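Local structure of Box C/D snoRNA protein 1 (Saccharomyces cerevisiae, 6THL) at residues 38-49 / 61-72. The protein is required for the accumulation of box C/D snoRNAs and so acts in snoRNA processing, their transport to the nucleolus and ribosome biogenesis. Residues are numbered along the deposited sequence; the frame is centred on the assembly and turned at random.
Sequences MDLFVWSVEWIL and LFKHVSHRIKET
Strands 40-49 and 62-70 pair antiparallel from Leu49 with Phe62 to Val42 with Lys70, their axes closing to 4.1 Å at 140°, and a beta bulge between Trp43 and Val45 shifts the register by one residue. Arg68 sits at this bulge with a left-handed backbone, and its CG lies against Val42 CG2. On the face that carries Trp43, Val45 and Trp47, Ile69 suits its place because its branched apolar chain is long enough for CD1 to come within 3.6 Å of Val45 CG2, the two side chains meeting roughly at right angles. Val45 CG2 in turn lies over one face of the Trp47 indole, while Ser66 CB meets that ring's edge. Farther along, Leu49 packs on Phe62, and both touch helix 81-90.

Beyond the paired strand, Glu71 suits its place by a carboxylate with two uses. Its CG stands between its own N and carbonyl carbon (chi1 64°), which lets the extended chain bring OE2 within 2.7 Å of Phe41 N, met from above the carboxylate plane, while OE1 forms a salt bridge with Arg13 NE. Glu71 N donates to Phe41 O at 2.9 Å. CB of Glu71 also borders the Trp43 ring at CD1, 3.8 Å away, and Phe41 CE2 covers one indole face. Replacing Glu71 with alanine would probably leave Phe41 N without this acceptor and Arg13 without its carboxylate mate.

Ser44's small hydroxyl bonds Arg31 N and, weakly, His67 ND1 at 3.3 Å; His67 NE2 makes its stronger hydrogen bond to the backbone of another protein's chain. Within the BCD1 domain, backbone bonds and apolar contacts thus join the strands, while Phe62, His64, Val65 and His67 meet that partner.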
ATOM      1  N   MET B  38       9.849  26.421 -17.763  1.00 85.66           N
ATOM      2  CA  MET B  38       8.548  26.703 -18.365  1.00 80.99           C
ATOM      3  C   MET B  38       8.003  28.048 -17.926  1.00 76.00           C
ATOM      4  O   MET B  38       7.133  28.591 -18.596  1.00 69.15           O
ATOM      5  CB  MET B  38       7.526  25.618 -18.025  1.00 84.20           C
ATOM      6  CG  MET B  38       7.437  24.474 -19.030  1.00 84.37           C
ATOM      7  SD  MET B  38       6.209  23.231 -18.550  1.00 81.37           S
ATOM      8  CE  MET B  38       7.071  22.484 -17.166  1.00 88.46           C
ATOM      9  N   ASP B  39       8.493  28.554 -16.794  1.00 77.37           N
ATOM     10  CA  ASP B  39       8.152  29.908 -16.289  1.00 86.25           C
ATOM     11  C   ASP B  39       6.727  30.037 -15.717  1.00 85.43           C
ATOM     12  O   ASP B  39       6.101  31.119 -15.743  1.00 74.94           O
ATOM     13  CB  ASP B  39       8.383  30.982 -17.359  1.00 82.03           C
ATOM     14  CG  ASP B  39       8.271  32.378 -16.802  1.00 83.76           C
ATOM     15  OD1 ASP B  39       8.753  32.603 -15.655  1.00 76.67           O
ATOM     16  OD2 ASP B  39       7.689  33.235 -17.512  1.00 80.35           O
ATOM     17  N   LEU B  40       6.240  28.933 -15.163  1.00 86.48           N
ATOM     18  CA  LEU B  40       4.889  28.892 -14.633  1.00 91.75           C
ATOM     19  C   LEU B  40       4.685  27.866 -13.488  1.00 86.25           C
ATOM     20  O   LEU B  40       5.631  27.230 -13.006  1.00 86.11           O
ATOM     21  CB  LEU B  40       3.905  28.678 -15.793  1.00 91.23           C
ATOM     22  CG  LEU B  40       4.170  27.566 -16.802  1.00 90.12           C
ATOM     23  CD1 LEU B  40       4.077  26.186 -16.154  1.00 87.86           C
ATOM     24  CD2 LEU B  40       3.159  27.713 -17.934  1.00 91.84           C
ATOM     25  N   PHE B  41       3.448  27.756 -13.024  1.00 80.32           N
ATOM     26  CA  PHE B  41       3.110  26.764 -12.036  1.00 73.04           C
ATOM     27  C   PHE B  41       2.516  25.489 -12.631  1.00 64.41           C
ATOM     28  O   PHE B  41       1.750  25.529 -13.589  1.00 56.77           O
ATOM     29  CB  PHE B  41       2.170  27.333 -10.986  1.00 72.44           C
ATOM     30  CG  PHE B  41       2.259  26.596  -9.689  1.00 75.71           C
ATOM     31  CD1 PHE B  41       3.242  26.914  -8.769  1.00 70.81           C
ATOM     32  CD2 PHE B  41       1.412  25.523  -9.429  1.00 76.37           C
ATOM     33  CE1 PHE B  41       3.347  26.214  -7.587  1.00 71.54           C
ATOM     34  CE2 PHE B  41       1.512  24.816  -8.248  1.00 72.75           C
ATOM     35  CZ  PHE B  41       2.481  25.164  -7.327  1.00 75.24           C
ATOM     36  N   VAL B  42       2.894  24.356 -12.041  1.00 59.42           N
ATOM     37  CA  VAL B  42       2.391  23.067 -12.469  1.00 57.79           C
ATOM     38  C   VAL B  42       1.832  22.294 -11.299  1.00 52.88           C
ATOM     39  O   VAL B  42       2.120  22.548 -10.143  1.00 49.23           O
ATOM     40  CB  VAL B  42       3.433  22.219 -13.245  1.00 59.22           C
ATOM     41  CG1 VAL B  42       4.013  23.032 -14.382  1.00 60.83           C
ATOM     42  CG2 VAL B  42       4.543  21.710 -12.339  1.00 61.00           C
ATOM     43  N   TRP B  43       1.028  21.322 -11.639  1.00 53.19           N
ATOM     44  CA  TRP B  43       0.030  20.864 -10.739  1.00 57.88           C
ATOM     45  C   TRP B  43      -0.096  19.345 -10.838  1.00 62.06           C
ATOM     46  O   TRP B  43      -0.370  18.792 -11.912  1.00 61.84           O
ATOM     47  CB  TRP B  43      -1.299  21.521 -11.130  1.00 58.57           C
ATOM     48  CG  TRP B  43      -1.491  22.873 -10.573  1.00 58.17           C
ATOM     49  CD1 TRP B  43      -1.527  24.049 -11.260  1.00 57.61           C
ATOM     50  CD2 TRP B  43      -1.670  23.199  -9.197  1.00 55.75           C
ATOM     51  NE1 TRP B  43      -1.715  25.100 -10.389  1.00 56.96           N
ATOM     52  CE2 TRP B  43      -1.812  24.606  -9.118  1.00 54.57           C
ATOM     53  CE3 TRP B  43      -1.717  22.442  -8.020  1.00 51.69           C
ATOM     54  CZ2 TRP B  43      -2.016  25.266  -7.915  1.00 53.44           C
ATOM     55  CZ3 TRP B  43      -1.901  23.102  -6.810  1.00 51.18           C
ATOM     56  CH2 TRP B  43      -2.055  24.498  -6.766  1.00 54.11           C
ATOM     57  N   SER B  44       0.120  18.670  -9.721  1.00 56.49           N
ATOM     58  CA  SER B  44      -0.295  17.310  -9.624  1.00 56.05           C
ATOM     59  C   SER B  44      -1.827  17.369  -9.425  1.00 56.31           C
ATOM     60  O   SER B  44      -2.323  18.170  -8.618  1.00 61.09           O
ATOM     61  CB  SER B  44       0.443  16.641  -8.458  1.00 55.71           C
ATOM     62  OG  SER B  44       1.749  17.201  -8.329  1.00 62.71           O
ATOM     63  N   VAL B  45      -2.586  16.582 -10.172  1.00 49.29           N
ATOM     64  CA  VAL B  45      -3.969  16.392  -9.796  1.00 52.84           C
ATOM     65  C   VAL B  45      -4.212  14.900  -9.509  1.00 56.24           C
ATOM     66  O   VAL B  45      -3.554  14.028 -10.081  1.00 52.55           O
ATOM     67  CB  VAL B  45      -4.985  16.976 -10.835  1.00 51.06           C
ATOM     68  CG1 VAL B  45      -4.582  18.366 -11.303  1.00 50.92           C
ATOM     69  CG2 VAL B  45      -5.168  16.065 -12.024  1.00 51.15           C
ATOM     70  N   GLU B  46      -5.160  14.620  -8.613  1.00 56.78           N
ATOM     71  CA  GLU B  46      -5.620  13.248  -8.380  1.00 54.56           C
ATOM     72  C   GLU B  46      -6.913  12.925  -9.176  1.00 52.15           C
ATOM     73  O   GLU B  46      -8.015  13.383  -8.860  1.00 52.09           O
ATOM     74  CB  GLU B  46      -5.823  12.997  -6.878  1.00 49.62           C
ATOM     75  CG  GLU B  46      -6.368  11.609  -6.608  1.00 42.80           C
ATOM     76  CD  GLU B  46      -6.695  11.388  -5.169  1.00 42.20           C
ATOM     77  OE1 GLU B  46      -6.829  10.201  -4.822  1.00 41.78           O
ATOM     78  OE2 GLU B  46      -6.807  12.373  -4.398  1.00 40.14           O
ATOM     79  N   TRP B  47      -6.766  12.136 -10.222  1.00 49.71           N
ATOM     80  CA  TRP B  47      -7.906  11.748 -11.020  1.00 49.83           C
ATOM     81  C   TRP B  47      -8.588  10.600 -10.315  1.00 50.62           C
ATOM     82  O   TRP B  47      -7.941   9.658  -9.910  1.00 48.43           O
ATOM     83  CB  TRP B  47      -7.470  11.322 -12.426  1.00 49.45           C
ATOM     84  CG  TRP B  47      -6.925  12.435 -13.208  1.00 51.14           C
ATOM     85  CD1 TRP B  47      -5.624  12.727 -13.411  1.00 51.79           C
ATOM     86  CD2 TRP B  47      -7.677  13.442 -13.880  1.00 55.31           C
ATOM     87  NE1 TRP B  47      -5.510  13.862 -14.183  1.00 51.55           N
ATOM     88  CE2 TRP B  47      -6.763  14.315 -14.478  1.00 51.51           C
ATOM     89  CE3 TRP B  47      -9.048  13.686 -14.035  1.00 63.57           C
ATOM     90  CZ2 TRP B  47      -7.164  15.406 -15.228  1.00 59.18           C
ATOM     91  CZ3 TRP B  47      -9.450  14.791 -14.776  1.00 64.11           C
ATOM     92  CH2 TRP B  47      -8.513  15.631 -15.364  1.00 62.80           C
ATOM     93  N   ILE B  48      -9.896  10.701 -10.140  1.00 54.52           N
ATOM     94  CA  ILE B  48     -10.696   9.581  -9.667  1.00 52.40           C
ATOM     95  C   ILE B  48     -11.831   9.371 -10.659  1.00 56.12           C
ATOM     96  O   ILE B  48     -12.732  10.203 -10.767  1.00 56.27           O
ATOM     97  CB  ILE B  48     -11.279   9.851  -8.275  1.00 49.50           C
ATOM     98  CG1 ILE B  48     -10.162   9.887  -7.224  1.00 48.13           C
ATOM     99  CG2 ILE B  48     -12.281   8.776  -7.921  1.00 47.45           C
ATOM    100  CD1 ILE B  48     -10.549  10.570  -5.943  1.00 45.93           C
ATOM    101  N   LEU B  49     -11.763   8.256 -11.383  1.00 58.89           N
ATOM    102  CA  LEU B  49     -12.748   7.888 -12.393  1.00 52.86           C
ATOM    103  C   LEU B  49     -13.800   7.011 -11.768  1.00 53.18           C
ATOM    104  O   LEU B  49     -13.471   5.958 -11.206  1.00 49.13           O
ATOM    105  CB  LEU B  49     -12.060   7.114 -13.525  1.00 49.45           C
ATOM    106  CG  LEU B  49     -10.882   7.853 -14.168  1.00 46.24           C
ATOM    107  CD1 LEU B  49     -10.514   7.175 -15.471  1.00 49.16           C
ATOM    108  CD2 LEU B  49     -11.149   9.320 -14.433  1.00 41.93           C
ATOM    109  N   LEU B  61     -13.507   1.813  -8.481  1.00 56.62           N
ATOM    110  CA  LEU B  61     -12.926   3.111  -8.894  1.00 53.38           C
ATOM    111  C   LEU B  61     -11.607   2.884  -9.618  1.00 53.19           C
ATOM    112  O   LEU B  61     -11.034   1.804  -9.545  1.00 57.20           O
ATOM    113  CB  LEU B  61     -12.676   4.033  -7.700  1.00 52.11           C
ATOM    114  CG  LEU B  61     -13.891   4.507  -6.886  1.00 54.49           C
ATOM    115  CD1 LEU B  61     -13.535   5.587  -5.863  1.00 49.17           C
ATOM    116  CD2 LEU B  61     -14.986   5.014  -7.818  1.00 55.75           C
ATOM    117  N   PHE B  62     -11.150   3.872 -10.372  1.00 58.83           N
ATOM    118  CA  PHE B  62      -9.749   3.895 -10.847  1.00 64.59           C
ATOM    119  C   PHE B  62      -9.240   5.267 -10.546  1.00 67.41           C
ATOM    120  O   PHE B  62      -9.788   6.262 -11.044  1.00 73.76           O
ATOM    121  CB  PHE B  62      -9.569   3.620 -12.358  1.00 70.24           C
ATOM    122  CG  PHE B  62      -8.138   3.832 -12.873  1.00 63.91           C
ATOM    123  CD1 PHE B  62      -7.330   2.766 -13.179  1.00 61.40           C
ATOM    124  CD2 PHE B  62      -7.635   5.103 -13.093  1.00 64.59           C
ATOM    125  CE1 PHE B  62      -6.046   2.964 -13.635  1.00 56.23           C
ATOM    126  CE2 PHE B  62      -6.358   5.296 -13.560  1.00 58.77           C
ATOM    127  CZ  PHE B  62      -5.561   4.228 -13.824  1.00 53.68           C
ATOM    128  N   LYS B  63      -8.186   5.307  -9.735  1.00 64.16           N
ATOM    129  CA  LYS B  63      -7.564   6.539  -9.332  1.00 56.51           C
ATOM    130  C   LYS B  63      -6.217   6.637 -10.028  1.00 52.90           C
ATOM    131  O   LYS B  63      -5.565   5.638 -10.278  1.00 51.54           O
ATOM    132  CB  LYS B  63      -7.441   6.542  -7.824  1.00 56.61           C
ATOM    133  CG  LYS B  63      -8.790   6.305  -7.165  1.00 61.50           C
ATOM    134  CD  LYS B  63      -8.732   5.294  -6.033  1.00 64.71           C
ATOM    135  CE  LYS B  63      -8.250   5.918  -4.731  1.00 59.19           C
ATOM    136  NZ  LYS B  63      -9.044   5.396  -3.587  1.00 61.32           N
ATOM    137  N   HIS B  64      -5.830   7.839 -10.409  1.00 51.87           N
ATOM    138  CA  HIS B  64      -4.506   8.036 -10.909  1.00 53.14           C
ATOM    139  C   HIS B  64      -4.076   9.461 -10.678  1.00 51.10           C
ATOM    140  O   HIS B  64      -4.852  10.363 -10.884  1.00 52.90           O
ATOM    141  CB  HIS B  64      -4.376   7.658 -12.374  1.00 53.46           C
ATOM    142  CG  HIS B  64      -2.990   7.825 -12.892  1.00 55.29           C
ATOM    143  ND1 HIS B  64      -2.147   6.762 -13.092  1.00 60.82           N
ATOM    144  CD2 HIS B  64      -2.273   8.936 -13.170  1.00 56.24           C
ATOM    145  CE1 HIS B  64      -0.979   7.208 -13.517  1.00 63.53           C
ATOM    146  NE2 HIS B  64      -1.026   8.525 -13.565  1.00 58.88           N
ATOM    147  N   VAL B  65      -2.821   9.627 -10.270  1.00 51.21           N
ATOM    148  CA  VAL B  65      -2.245  10.921  -9.969  1.00 52.76           C
ATOM    149  C   VAL B  65      -1.286  11.341 -11.066  1.00 52.36           C
ATOM    150  O   VAL B  65      -0.313  10.647 -11.308  1.00 61.95           O
ATOM    151  CB  VAL B  65      -1.489  10.842  -8.647  1.00 53.03           C
ATOM    152  CG1 VAL B  65      -0.852  12.173  -8.285  1.00 52.00           C
ATOM    153  CG2 VAL B  65      -2.465  10.416  -7.575  1.00 54.44           C
ATOM    154  N   SER B  66      -1.584  12.457 -11.736  1.00 52.31           N
ATOM    155  CA  SER B  66      -0.747  12.984 -12.802  1.00 52.33           C
ATOM    156  C   SER B  66       0.040  14.091 -12.220  1.00 54.27           C
ATOM    157  O   SER B  66      -0.375  14.684 -11.255  1.00 59.35           O
ATOM    158  CB  SER B  66      -1.575  13.505 -13.951  1.00 54.27           C
ATOM    159  OG  SER B  66      -2.188  12.428 -14.644  1.00 56.34           O
ATOM    160  N   HIS B  67       1.198  14.351 -12.791  1.00 57.55           N
ATOM    161  CA  HIS B  67       2.087  15.359 -12.271  1.00 57.76           C
ATOM    162  C   HIS B  67       2.395  16.387 -13.351  1.00 57.46           C
ATOM    163  O   HIS B  67       2.193  16.134 -14.525  1.00 56.96           O
ATOM    164  CB  HIS B  67       3.400  14.703 -11.861  1.00 59.68           C
ATOM    165  CG  HIS B  67       3.312  13.828 -10.652  1.00 54.22           C
ATOM    166  ND1 HIS B  67       3.045  14.319  -9.394  1.00 57.58           N
ATOM    167  CD2 HIS B  67       3.555  12.509 -10.497  1.00 54.00           C
ATOM    168  CE1 HIS B  67       3.082  13.334  -8.519  1.00 54.58           C
ATOM    169  NE2 HIS B  67       3.386  12.224  -9.166  1.00 56.81           N
ATOM    170  N   ARG B  68       2.933  17.534 -12.955  1.00 64.36           N
ATOM    171  CA  ARG B  68       3.433  18.533 -13.916  1.00 65.18           C
ATOM    172  C   ARG B  68       2.403  18.867 -14.987  1.00 63.68           C
ATOM    173  O   ARG B  68       2.700  18.886 -16.167  1.00 61.52           O
ATOM    174  CB  ARG B  68       4.763  18.082 -14.538  1.00 67.58           C
ATOM    175  CG  ARG B  68       5.974  18.719 -13.870  1.00 77.65           C
ATOM    176  CD  ARG B  68       7.280  18.082 -14.321  1.00 88.12           C
ATOM    177  NE  ARG B  68       8.446  18.569 -13.554  1.00 97.99           N
ATOM    178  CZ  ARG B  68       9.551  17.853 -13.279  1.00 97.21           C
ATOM    179  NH1 ARG B  68       9.674  16.586 -13.694  1.00 96.88           N
ATOM    180  NH2 ARG B  68      10.549  18.396 -12.573  1.00 85.86           N
ATOM    181  N   ILE B  69       1.171  19.104 -14.558  1.00 63.22           N
ATOM    182  CA  ILE B  69       0.157  19.611 -15.444  1.00 60.82           C
ATOM    183  C   ILE B  69       0.273  21.106 -15.430  1.00 63.35           C
ATOM    184  O   ILE B  69       0.350  21.701 -14.360  1.00 67.29           O
ATOM    185  CB  ILE B  69      -1.226  19.251 -14.950  1.00 61.34           C
ATOM    186  CG1 ILE B  69      -1.428  17.746 -15.060  1.00 66.02           C
ATOM    187  CG2 ILE B  69      -2.271  19.999 -15.751  1.00 63.29           C
ATOM    188  CD1 ILE B  69      -2.526  17.226 -14.143  1.00 69.55           C
ATOM    189  N   LYS B  70       0.243  21.723 -16.606  1.00 68.91           N
ATOM    190  CA  LYS B  70       0.531  23.163 -16.712  1.00 72.44           C
ATOM    191  C   LYS B  70      -0.664  23.993 -16.260  1.00 58.77           C
ATOM    192  O   LYS B  70      -1.782  23.744 -16.701  1.00 56.30           O
ATOM    193  CB  LYS B  70       0.949  23.510 -18.144  1.00 81.12           C
ATOM    194  CG  LYS B  70       1.983  22.538 -18.717  1.00 88.52           C
ATOM    195  CD  LYS B  70       2.956  23.189 -19.696  1.00 90.03           C
ATOM    196  CE  LYS B  70       2.285  23.742 -20.949  1.00 93.57           C
ATOM    197  NZ  LYS B  70       1.674  22.703 -21.826  1.00 96.90           N
ATOM    198  N   GLU B  71      -0.437  24.944 -15.358  1.00 51.89           N
ATOM    199  CA  GLU B  71      -1.540  25.728 -14.804  1.00 55.18           C
ATOM    200  C   GLU B  71      -2.369  26.345 -15.901  1.00 63.75           C
ATOM    201  O   GLU B  71      -3.592  26.469 -15.782  1.00 65.21           O
ATOM    202  CB  GLU B  71      -1.066  26.829 -13.863  1.00 54.64           C
ATOM    203  CG  GLU B  71      -0.217  27.938 -14.470  1.00 54.93           C
ATOM    204  CD  GLU B  71       0.256  28.917 -13.397  1.00 58.91           C
ATOM    205  OE1 GLU B  71      -0.492  29.159 -12.418  1.00 58.61           O
ATOM    206  OE2 GLU B  71       1.380  29.449 -13.502  1.00 56.41           O
ATOM    207  N   THR B  72      -1.687  26.730 -16.974  1.00 69.75           N
ATOM    208  CA  THR B  72      -2.332  27.262 -18.164  1.00 68.24           C
ATOM    209  C   THR B  72      -2.548  26.081 -19.105  1.00 68.63           C
ATOM    210  O   THR B  72      -1.727  25.821 -19.995  1.00 77.19           O
ATOM    211  CB  THR B  72      -1.436  28.319 -18.825  1.00 63.99           C
ATOM    212  OG1 THR B  72      -0.217  27.692 -19.237  1.00 73.52           O
ATOM    213  CG2 THR B  72      -1.093  29.462 -17.845  1.00 61.63           C
TER